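Local coordinates for protein erythromycin C-12 hydroxylase (Saccharopolyspora erythraea, PDB 2JJN) that hydroxylates the macrolactone ring of erythromycin D at C-12 to give erythromycin C, acting as a heme b cytochrome P450 monooxygenase in antibiotic biosynthesis, at residues Glu280-Arg285 with Ala341-Phe346. The protein carries 2 engineered substitutions. Numbering follows the deposited sequence.
Engineered in segment 341-346: Leu-344 (natural residue Phe). With HEM (protoporphyrin IX containing Fe), chain B; SO4 (sulfate ion), chain G.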
loop_
_atom_site.group_PDB
_atom_site.type_symbol
_atom_site.label_atom_id
_atom_site.label_comp_id
_atom_site.label_asym_id
_atom_site.label_seq_id
_atom_site.Cartn_x
_atom_site.Cartn_y
_atom_site.Cartn_z
ATOM N N GLU A 280 9.620 2.943 -10.729
ATOM C CA GLU A 280 10.666 3.735 -10.088
ATOM C C GLU A 280 10.091 4.609 -8.948
ATOM O O GLU A 280 10.738 4.823 -7.925
ATOM C CB GLU A 280 11.425 4.570 -11.117
ATOM C CG GLU A 280 12.568 5.414 -10.573
ATOM C CD GLU A 280 13.753 4.646 -9.958
ATOM O OE1 GLU A 280 13.659 3.407 -9.737
ATOM O OE2 GLU A 280 14.772 5.341 -9.685
ATOM N N VAL A 281 8.869 5.123 -9.122
ATOM C CA VAL A 281 8.244 5.827 -7.973
ATOM C C VAL A 281 7.960 4.853 -6.846
ATOM O O VAL A 281 8.179 5.173 -5.674
ATOM C CB VAL A 281 6.971 6.591 -8.393
ATOM C CG1 VAL A 281 6.325 7.225 -7.100
ATOM C CG2 VAL A 281 7.306 7.668 -9.441
ATOM N N LEU A 282 7.519 3.638 -7.170
ATOM C CA LEU A 282 7.352 2.637 -6.118
ATOM C C LEU A 282 8.659 2.402 -5.367
ATOM O O LEU A 282 8.645 2.272 -4.160
ATOM C CB LEU A 282 6.907 1.304 -6.721
ATOM C CG LEU A 282 5.397 1.164 -6.894
ATOM C CD1 LEU A 282 5.104 0.028 -7.887
ATOM C CD2 LEU A 282 4.659 0.882 -5.529
ATOM N N ARG A 283 9.786 2.354 -6.091
ATOM C CA ARG A 283 11.085 2.170 -5.389
ATOM C C ARG A 283 11.407 3.416 -4.549
ATOM O O ARG A 283 11.833 3.340 -3.366
ATOM C CB ARG A 283 12.215 1.890 -6.374
ATOM C CG ARG A 283 13.535 1.603 -5.665
ATOM C CD ARG A 283 14.689 1.623 -6.695
ATOM N NE ARG A 283 14.935 2.985 -7.231
ATOM C CZ ARG A 283 15.670 3.901 -6.590
ATOM N NH1 ARG A 283 16.217 3.601 -5.391
ATOM N NH2 ARG A 283 15.850 5.126 -7.101
ATOM N N TYR A 284 11.230 4.588 -5.169
ATOM C CA TYR A 284 11.679 5.822 -4.600
ATOM C C TYR A 284 10.850 6.270 -3.374
ATOM O O TYR A 284 11.426 6.752 -2.382
ATOM C CB TYR A 284 11.648 6.858 -5.754
ATOM C CG TYR A 284 12.375 8.147 -5.515
ATOM C CD1 TYR A 284 13.761 8.178 -5.519
ATOM C CD2 TYR A 284 11.659 9.321 -5.376
ATOM C CE1 TYR A 284 14.420 9.419 -5.352
ATOM C CE2 TYR A 284 12.304 10.546 -5.220
ATOM C CZ TYR A 284 13.641 10.578 -5.207
ATOM O OH TYR A 284 14.209 11.846 -5.024
ATOM N N ARG A 285 9.534 6.122 -3.487
ATOM C CA ARG A 285 8.598 6.584 -2.454
ATOM C C ARG A 285 7.539 5.476 -2.239
ATOM O O ARG A 285 6.378 5.630 -2.584
ATOM C CB ARG A 285 7.968 7.905 -2.880
ATOM C CG ARG A 285 8.871 9.110 -2.613
ATOM C CD ARG A 285 8.211 10.371 -3.090
ATOM N NE ARG A 285 8.936 11.531 -2.523
ATOM C CZ ARG A 285 9.274 12.622 -3.210
ATOM N NH1 ARG A 285 8.988 12.777 -4.505
ATOM N NH2 ARG A 285 9.917 13.606 -2.557
ATOM N N ALA A 341 14.044 -7.740 -12.250
ATOM C CA ALA A 341 13.794 -7.028 -11.003
ATOM C C ALA A 341 12.593 -7.589 -10.239
ATOM O O ALA A 341 11.588 -7.975 -10.872
ATOM C CB ALA A 341 13.582 -5.550 -11.304
ATOM N N ALA A 342 12.700 -7.703 -8.907
ATOM C CA ALA A 342 11.465 -7.781 -8.099
ATOM C C ALA A 342 11.295 -6.526 -7.258
ATOM O O ALA A 342 12.245 -5.937 -6.721
ATOM C CB ALA A 342 11.345 -9.071 -7.216
ATOM N N GLN A 343 10.049 -6.183 -7.073
ATOM C CA GLN A 343 9.693 -4.895 -6.514
ATOM C C GLN A 343 9.438 -5.005 -5.011
ATOM O O GLN A 343 8.342 -5.409 -4.569
ATOM C CB GLN A 343 8.426 -4.450 -7.241
ATOM C CG GLN A 343 7.865 -3.112 -6.755
ATOM C CD GLN A 343 8.868 -2.021 -6.737
ATOM O OE1 GLN A 343 9.488 -1.751 -5.693
ATOM N NE2 GLN A 343 9.068 -1.370 -7.888
ATOM N N LEU A 344 10.458 -4.611 -4.214
ATOM C CA LEU A 344 10.373 -4.805 -2.754
ATOM C C LEU A 344 9.260 -3.986 -2.127
ATOM O O LEU A 344 8.814 -4.254 -0.991
ATOM C CB LEU A 344 11.749 -4.436 -2.127
ATOM C CG LEU A 344 11.835 -4.671 -0.622
ATOM C CD1 LEU A 344 11.649 -6.114 -0.216
ATOM C CD2 LEU A 344 13.224 -4.267 -0.062
ATOM N N SER A 345 8.826 -2.950 -2.853
ATOM C CA SER A 345 7.714 -2.157 -2.298
ATOM C C SER A 345 6.400 -2.927 -2.268
ATOM O O SER A 345 5.438 -2.497 -1.621
ATOM C CB SER A 345 7.574 -0.855 -3.059
ATOM O OG SER A 345 8.773 -0.138 -2.960
ATOM N N PHE A 346 6.386 -4.083 -2.925
ATOM C CA PHE A 346 5.244 -5.020 -2.811
ATOM C C PHE A 346 5.542 -6.195 -1.876
ATOM O O PHE A 346 4.713 -7.094 -1.754
ATOM C CB PHE A 346 4.878 -5.605 -4.184
ATOM C CG PHE A 346 4.161 -4.652 -5.099
ATOM C CD1 PHE A 346 4.641 -4.395 -6.375
ATOM C CD2 PHE A 346 3.004 -3.976 -4.672
ATOM C CE1 PHE A 346 3.976 -3.483 -7.242
ATOM C CE2 PHE A 346 2.334 -3.074 -5.539
ATOM C CZ PHE A 346 2.836 -2.830 -6.812
HETATM C CHA HEM B . 0.365 -7.509 0.593
HETATM C CHB HEM B . 2.130 -3.182 -0.814
HETATM C CHC HEM B . -1.747 -2.558 -3.653
HETATM C CHD HEM B . -3.864 -6.450 -1.645
HETATM C C1A HEM B . 1.176 -6.413 0.378
HETATM C C2A HEM B . 2.501 -6.232 0.984
HETATM C C3A HEM B . 2.978 -5.041 0.612
HETATM C C4A HEM B . 1.984 -4.412 -0.235
HETATM C CMA HEM B . 4.322 -4.401 1.024
HETATM C CAA HEM B . 3.228 -7.260 1.870
HETATM C CBA HEM B . 2.769 -7.180 3.314
HETATM C CGA HEM B . 3.658 -8.000 4.252
HETATM O O1A HEM B . 4.630 -8.652 3.777
HETATM O O2A HEM B . 3.328 -8.013 5.480
HETATM C C1B HEM B . 1.221 -2.642 -1.725
HETATM C C2B HEM B . 1.423 -1.425 -2.469
HETATM C C3B HEM B . 0.346 -1.251 -3.270
HETATM C C4B HEM B . -0.539 -2.380 -3.013
HETATM C CMB HEM B . 2.708 -0.592 -2.275
HETATM C CAB HEM B . -0.016 -0.123 -4.255
HETATM C CBB HEM B . 0.917 0.474 -4.923
HETATM C C1C HEM B . -2.653 -3.552 -3.353
HETATM C C2C HEM B . -3.961 -3.702 -3.971
HETATM C C3C HEM B . -4.551 -4.780 -3.413
HETATM C C4C HEM B . -3.621 -5.354 -2.437
HETATM C CMC HEM B . -4.487 -2.740 -5.070
HETATM C CAC HEM B . -5.954 -5.368 -3.659
HETATM C CBC HEM B . -6.512 -5.435 -4.868
HETATM C C1D HEM B . -2.914 -7.035 -0.864
HETATM C C2D HEM B . -3.163 -8.213 -0.097
HETATM C C3D HEM B . -1.869 -8.551 0.570
HETATM C C4D HEM B . -0.942 -7.538 0.163
HETATM C CMD HEM B . -4.505 -8.995 0.025
HETATM C CAD HEM B . -1.577 -9.719 1.530
HETATM C CBD HEM B . -1.027 -10.941 0.770
HETATM C CGD HEM B . -0.642 -12.017 1.738
HETATM O O1D HEM B . -0.546 -11.768 2.952
HETATM O O2D HEM B . -0.428 -13.154 1.267
HETATM N NA HEM B . 0.892 -5.276 -0.397
HETATM N NB HEM B . -0.014 -3.204 -2.033
HETATM N NC HEM B . -2.515 -4.563 -2.420
HETATM N ND HEM B . -1.569 -6.650 -0.691
HETATM FE FE HEM B . -0.721 -4.993 -1.504
HETATM S S SO4 G . 14.448 -4.799 -5.246
HETATM O O1 SO4 G . 13.316 -3.835 -5.118
HETATM O O2 SO4 G . 14.801 -5.386 -3.954
HETATM O O3 SO4 G . 15.678 -4.237 -5.810
HETATM O O4 SO4 G . 14.079 -5.964 -6.038
HETATM O O HOH W 1 -1.498 -3.830 0.216
#
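Leu-282, in the last turn of helix 274-284, faces Ser-345 in a short 3-10 turn of the loop before helix 356-374, and their CA atoms lie 6.1 Å apart. The carbonyl of Leu-282 accepts a hydrogen bond from the hydroxyl of Ser-345, OG to O 2.7 Å, with the donor well above the carbonyl plane, 56° out of it. A small hydroxyl suits this buried place: chi1 of -59° sets OG beside its own backbone N and against the helix, where Asn-320 ND2 also bonds it. The branched, apolar end of Leu-282 suits its place between the Phe-346 ring and the heme, one methyl meeting each. Its CD1 touches the Phe-346 ring, 3.7 Å from CE1, the two side chains crossing nearly at right angles, while CD2 lies 3.8 Å from the heme vinyl carbon CBB.

This helix carries the Glu-x-x-Arg motif of the cytochrome P450 fold, and the loop leads to the heme-thiolate ligand Cys-353. Within the motif, Arg-283 grips Glu-280 side-on in a salt bridge: NE meets OE1 at 2.8 Å and NH2 meets OE2. Both carboxylate oxygens lie in or close to the guanidinium plane, but the carboxylate itself is tilted, so the nitrogens come from above its plane. Arg-336 also holds Glu-280, and Arg-283 NH1 reaches Pro-329 O, tying the helix to the loop that follows helix 316-320.

On the other segment, Gln-343 bends at chi2 (52°), laying its amide beside Leu-282, with Gln-343 NE2 3.6 Å from Leu-282 CB. Having both acceptor and donor, that amide takes Ser-345 N on a lone pair of OE1 and gives NE2 to Glu-279. Phe-346, flat and apolar, sets its edge against heme pyrrole B, CE2 to C3B 3.5 Å.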